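Local coordinates for protein kirola (Actinidia deliciosa, PDB 4IGV) that is an allergenic ripening-related protein of kiwifruit with the Bet v 1-like fold, and probably binds small hydrophobic ligands as its PR-10 relatives do, at residues G17-Y21 with V103-T107; R25-Y29 with N48-V52. All blocks are in the same frame, centred on the assembly; numbering follows the deposited sequence.

Contact 1: residues G17-Y21 with V103-T107; sequences GIVFY and VQVDT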
loop_
_atom_site.group_PDB
_atom_site.type_symbol
_atom_site.label_atom_id
_atom_site.label_comp_id
_atom_site.label_asym_id
_atom_site.label_seq_id
_atom_site.Cartn_x
_atom_site.Cartn_y
_atom_site.Cartn_z
ATOM N N GLY A 17 -2.962 -4.747 15.029
ATOM C CA GLY A 17 -2.253 -5.199 13.852
ATOM C C GLY A 17 -2.950 -6.305 13.116
ATOM O O GLY A 17 -2.801 -6.430 11.910
ATOM N N ILE A 18 -3.634 -7.182 13.844
ATOM C CA ILE A 18 -4.350 -8.274 13.167
ATOM C C ILE A 18 -5.382 -7.709 12.224
ATOM O O ILE A 18 -5.566 -8.179 11.087
ATOM C CB ILE A 18 -4.934 -9.275 14.146
ATOM C CG1 ILE A 18 -3.845 -9.963 14.977
ATOM C CG2 ILE A 18 -5.763 -10.370 13.379
ATOM C CD1 ILE A 18 -4.400 -10.691 16.291
ATOM N N VAL A 19 -6.080 -6.676 12.663
ATOM C CA VAL A 19 -7.079 -6.030 11.835
ATOM C C VAL A 19 -6.431 -5.279 10.656
ATOM O O VAL A 19 -6.905 -5.352 9.537
ATOM C CB VAL A 19 -7.959 -5.123 12.677
ATOM C CG1 VAL A 19 -9.045 -4.565 11.822
ATOM C CG2 VAL A 19 -8.552 -5.910 13.847
ATOM N N PHE A 20 -5.277 -4.674 10.864
ATOM C CA PHE A 20 -4.614 -3.971 9.794
ATOM C C PHE A 20 -4.227 -4.930 8.698
ATOM O O PHE A 20 -4.416 -4.687 7.515
ATOM C CB PHE A 20 -3.385 -3.262 10.372
ATOM C CG PHE A 20 -2.924 -2.130 9.544
ATOM C CD1 PHE A 20 -3.329 -0.848 9.823
ATOM C CD2 PHE A 20 -2.109 -2.350 8.419
ATOM C CE1 PHE A 20 -2.889 0.236 9.064
ATOM C CE2 PHE A 20 -1.658 -1.300 7.630
ATOM C CZ PHE A 20 -2.078 0.019 7.933
ATOM N N TYR A 21 -3.663 -6.078 9.092
ATOM C CA TYR A 21 -3.334 -7.076 8.086
ATOM C C TYR A 21 -4.556 -7.665 7.398
ATOM O O TYR A 21 -4.521 -7.904 6.197
ATOM C CB TYR A 21 -2.445 -8.180 8.664
ATOM C CG TYR A 21 -1.834 -9.063 7.577
ATOM C CD1 TYR A 21 -0.959 -8.566 6.637
ATOM C CD2 TYR A 21 -2.187 -10.368 7.461
ATOM C CE1 TYR A 21 -0.425 -9.389 5.632
ATOM C CE2 TYR A 21 -1.694 -11.217 6.525
ATOM C CZ TYR A 21 -0.822 -10.746 5.580
ATOM O OH TYR A 21 -0.294 -11.589 4.611
ATOM N N VAL A 103 3.831 -4.260 2.456
ATOM C CA VAL A 103 3.211 -3.863 3.734
ATOM C C VAL A 103 3.430 -5.036 4.688
ATOM O O VAL A 103 3.091 -6.155 4.384
ATOM C CB VAL A 103 1.679 -3.618 3.621
ATOM C CG1 VAL A 103 1.188 -2.943 4.922
ATOM C CG2 VAL A 103 1.319 -2.784 2.416
ATOM N N GLN A 104 4.031 -4.776 5.836
ATOM C CA GLN A 104 4.294 -5.831 6.804
ATOM C C GLN A 104 3.923 -5.370 8.202
ATOM O O GLN A 104 4.357 -4.303 8.632
ATOM C CB GLN A 104 5.796 -6.212 6.750
ATOM C CG GLN A 104 6.103 -7.415 7.545
ATOM C CD GLN A 104 6.549 -7.114 8.947
ATOM O OE1 GLN A 104 7.336 -6.171 9.176
ATOM N NE2 GLN A 104 6.078 -7.912 9.909
ATOM N N VAL A 105 3.137 -6.158 8.892
ATOM C CA VAL A 105 2.538 -5.786 10.181
ATOM C C VAL A 105 3.156 -6.628 11.289
ATOM O O VAL A 105 3.169 -7.848 11.219
ATOM C CB VAL A 105 0.997 -5.985 10.163
ATOM C CG1 VAL A 105 0.408 -5.441 11.510
ATOM C CG2 VAL A 105 0.397 -5.262 8.946
ATOM N N ASP A 106 3.697 -5.971 12.309
ATOM C CA ASP A 106 4.196 -6.644 13.474
ATOM C C ASP A 106 3.153 -6.616 14.548
ATOM O O ASP A 106 2.742 -5.529 14.978
ATOM C CB ASP A 106 5.402 -5.922 14.005
ATOM C CG ASP A 106 6.603 -6.128 13.184
ATOM O OD1 ASP A 106 6.746 -7.199 12.534
ATOM O OD2 ASP A 106 7.473 -5.212 13.225
ATOM N N THR A 107 2.717 -7.793 14.970
ATOM C CA THR A 107 1.829 -7.932 16.090
ATOM C C THR A 107 2.529 -8.897 17.005
ATOM O O THR A 107 2.256 -10.085 16.944
ATOM C CB THR A 107 0.492 -8.542 15.639
ATOM O OG1 THR A 107 0.695 -9.894 15.170
ATOM C CG2 THR A 107 -0.109 -7.736 14.539
#

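Contact 2: residues R25-Y29 with N48-V52; sequences RYRLY and NWGTV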
loop_
_atom_site.group_PDB
_atom_site.type_symbol
_atom_site.label_atom_id
_atom_site.label_comp_id
_atom_site.label_asym_id
_atom_site.label_seq_id
_atom_site.Cartn_x
_atom_site.Cartn_y
_atom_site.Cartn_z
ATOM N N ARG A 25 -4.677 -7.641 3.374
ATOM C CA ARG A 25 -4.724 -8.916 2.708
ATOM C C ARG A 25 -6.115 -9.207 2.146
ATOM O O ARG A 25 -6.226 -9.396 0.938
ATOM C CB ARG A 25 -4.276 -10.070 3.615
ATOM C CG ARG A 25 -4.289 -11.390 2.884
ATOM C CD ARG A 25 -3.799 -12.575 3.676
ATOM N NE ARG A 25 -3.935 -13.785 2.870
ATOM C CZ ARG A 25 -3.774 -15.010 3.321
ATOM N NH1 ARG A 25 -3.358 -15.207 4.544
ATOM N NH2 ARG A 25 -3.894 -16.041 2.503
ATOM N N TYR A 26 -7.138 -9.284 2.990
ATOM C CA TYR A 26 -8.412 -9.794 2.571
ATOM C C TYR A 26 -9.508 -8.770 2.302
ATOM O O TYR A 26 -10.487 -9.101 1.602
ATOM C CB TYR A 26 -8.919 -10.726 3.646
ATOM C CG TYR A 26 -8.307 -12.091 3.667
ATOM C CD1 TYR A 26 -7.605 -12.512 4.758
ATOM C CD2 TYR A 26 -8.546 -12.971 2.642
ATOM C CE1 TYR A 26 -7.072 -13.815 4.823
ATOM C CE2 TYR A 26 -8.016 -14.262 2.683
ATOM C CZ TYR A 26 -7.306 -14.633 3.802
ATOM O OH TYR A 26 -6.855 -15.967 3.831
ATOM N N ARG A 27 -9.417 -7.575 2.848
ATOM C CA ARG A 27 -10.541 -6.629 2.733
ATOM C C ARG A 27 -10.041 -5.242 2.348
ATOM O O ARG A 27 -10.437 -4.225 2.924
ATOM C CB ARG A 27 -11.362 -6.597 4.020
ATOM C CG ARG A 27 -11.910 -7.952 4.467
ATOM C CD ARG A 27 -12.949 -7.924 5.535
ATOM N NE ARG A 27 -14.171 -7.270 5.051
ATOM C CZ ARG A 27 -15.099 -6.685 5.799
ATOM N NH1 ARG A 27 -14.956 -6.693 7.095
ATOM N NH2 ARG A 27 -16.169 -6.096 5.245
ATOM N N LEU A 28 -9.270 -5.194 1.270
ATOM C CA LEU A 28 -8.578 -3.983 0.900
ATOM C C LEU A 28 -9.548 -2.878 0.504
ATOM O O LEU A 28 -9.274 -1.682 0.684
ATOM C CB LEU A 28 -7.524 -4.273 -0.193
ATOM C CG LEU A 28 -6.477 -3.184 -0.470
ATOM C CD1 LEU A 28 -5.633 -2.796 0.756
ATOM C CD2 LEU A 28 -5.596 -3.641 -1.620
ATOM N N TYR A 29 -10.706 -3.262 -0.006
ATOM C CA TYR A 29 -11.767 -2.341 -0.336
ATOM C C TYR A 29 -12.208 -1.456 0.835
ATOM O O TYR A 29 -12.747 -0.368 0.626
ATOM C CB TYR A 29 -12.977 -3.038 -0.932
ATOM C CG TYR A 29 -13.517 -4.172 -0.086
ATOM C CD1 TYR A 29 -14.384 -3.907 0.958
ATOM C CD2 TYR A 29 -13.161 -5.490 -0.296
ATOM C CE1 TYR A 29 -14.879 -4.928 1.737
ATOM C CE2 TYR A 29 -13.651 -6.507 0.473
ATOM C CZ TYR A 29 -14.509 -6.225 1.507
ATOM O OH TYR A 29 -15.004 -7.283 2.265
ATOM N N ASN A 48 -9.016 -13.729 -6.273
ATOM C CA ASN A 48 -9.808 -13.580 -5.070
ATOM C C ASN A 48 -9.061 -12.699 -4.124
ATOM O O ASN A 48 -7.825 -12.760 -4.079
ATOM C CB ASN A 48 -9.959 -14.952 -4.394
ATOM C CG ASN A 48 -10.872 -15.913 -5.179
ATOM O OD1 ASN A 48 -11.953 -15.475 -5.627
ATOM N ND2 ASN A 48 -10.468 -17.191 -5.352
ATOM N N TRP A 49 -9.784 -11.936 -3.332
ATOM C CA TRP A 49 -9.188 -11.077 -2.346
ATOM C C TRP A 49 -8.279 -11.962 -1.461
ATOM O O TRP A 49 -8.678 -13.039 -1.003
ATOM C CB TRP A 49 -10.217 -10.403 -1.467
ATOM C CG TRP A 49 -11.253 -9.530 -2.142
ATOM C CD1 TRP A 49 -12.533 -9.847 -2.345
ATOM C CD2 TRP A 49 -11.073 -8.202 -2.657
ATOM N NE1 TRP A 49 -13.185 -8.812 -2.956
ATOM C CE2 TRP A 49 -12.320 -7.784 -3.136
ATOM C CE3 TRP A 49 -9.993 -7.320 -2.725
ATOM C CZ2 TRP A 49 -12.515 -6.541 -3.702
ATOM C CZ3 TRP A 49 -10.223 -6.045 -3.299
ATOM C CH2 TRP A 49 -11.447 -5.708 -3.752
ATOM N N GLY A 50 -7.117 -11.474 -1.190
ATOM C CA GLY A 50 -6.227 -12.126 -0.227
ATOM C C GLY A 50 -5.402 -13.288 -0.749
ATOM O O GLY A 50 -4.789 -14.002 0.037
ATOM N N THR A 51 -5.347 -13.463 -2.081
ATOM C CA THR A 51 -4.567 -14.550 -2.699
ATOM C C THR A 51 -3.452 -14.002 -3.586
ATOM O O THR A 51 -3.602 -12.963 -4.237
ATOM C CB THR A 51 -5.435 -15.439 -3.512
ATOM O OG1 THR A 51 -5.938 -14.769 -4.639
ATOM C CG2 THR A 51 -6.544 -16.054 -2.635
ATOM N N VAL A 52 -2.309 -14.652 -3.627
ATOM C CA VAL A 52 -1.233 -14.333 -4.529
ATOM C C VAL A 52 -1.726 -14.441 -5.953
ATOM O O VAL A 52 -2.471 -15.395 -6.342
ATOM C CB VAL A 52 -0.032 -15.224 -4.281
ATOM C CG1 VAL A 52 0.997 -15.080 -5.425
ATOM C CG2 VAL A 52 0.601 -14.935 -2.896
#

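Contact 1: residues G17-Y21 with V103-T107
Val105 drives both of its methyl groups into the first turn of helix 17-25, and the two branches do different work. CG1 reaches backbone, ending 3.4 Å from Gly17 O, whereas CG2 meets side chains, 3.9 Å from Phe20 CD2 and 4.1 Å from Tyr21 CB. This split follows from the rotamer, which sets CG1 opposite the backbone N (chi1 -175°) and CG2 opposite the carbonyl carbon. A second apolar pair lies two residues earlier on the strand, on the same side of it, where Val103 CG1 stands at the edge of the Phe20 ring, near its plane, 4.3 Å from CE2.

Methyl-to-backbone packing repeats at the far end: Thr107 CG2 lies 3.4 Å from Gly17 CA. Gly17 has no side chain, and at this point the helix meets the strand backbone-first, with its CA 5.4 Å from Thr107 CA. The segment axes approach to 8.0 Å and run nearly antiparallel, at 160°.

Polar groups bond elsewhere. Tyr21 OH is hydrogen-bonded to Ser82 O, Thr107 OG1 to Lys81 NZ, and Gly17 N to Asn112 OD1; Gly17 O accepts from Tyr21 N within the helix. On the strand's other side Gln104 NE2 donates to Asp106 OD1, which it meets from above the carboxylate plane.

Helix and strand therefore adhere through methyl, ring and backbone packing, while hydrogen bonds to neighbouring residues fix the polar ends.

Contact 2: residues R25-Y29 with N48-V52
Gly50 packs against Arg25 and Tyr26 at the tight part of this contact, its CA 4.2 Å from that of Tyr26. Its carbonyl O is gripped by Arg25: NE donates over 3.0 Å at 163°, in the carbonyl plane and on a lone pair, and NH2 adds a weak second bond. The extended arginine chain, with CG opposite the backbone N (chi1 -178°), carries the guanidinium alongside the glycine. Over one face of that group sits Tyr26 OH, while Tyr26 CD2 packs 3.8 Å from Gly50 CA. Positive phi at Gly50 suits the third position of the type II turn from Asn48 to Thr51, whose Asn48 O accepts from both Thr51 N and Thr51 OG1.

The side nearer solvent is aromatic. Tyr29 turns an edge to the face of Trp49, Tyr29 CD2 lying 3.6 Å from Trp49 CZ2 and the ring planes inclined at 65°. Arg27 NE donates to Tyr29 OH over 2.9 Å, steadying the tyrosine from the outer side; inward, Trp49 rests on Val42 and Leu44.

A glycine-containing turn between strands 39-46 and 55-62, packed against the end of helix 17-25, matches the place of the glycine-rich loop in the Bet v 1 fold.

In the fold
The two contacts follow one another along the chain: contact 1 holds the start of helix 17-25, and contact 2 its last residue and the connection to helix 30-34. Both join this region to the antiparallel sheet, but at different places, strand 96-107 in contact 1 and the turn between strands 39-46 and 55-62 in contact 2. Their centres lie about 14 Å apart. Contact 1 is mostly buried and apolar across its interface; contact 2 is only partly buried and adds arginine-to-carbonyl bonding and an edge-to-face aromatic pair. Each uses a glycine for close approach, on the helix side in contact 1 and on the turn side in contact 2.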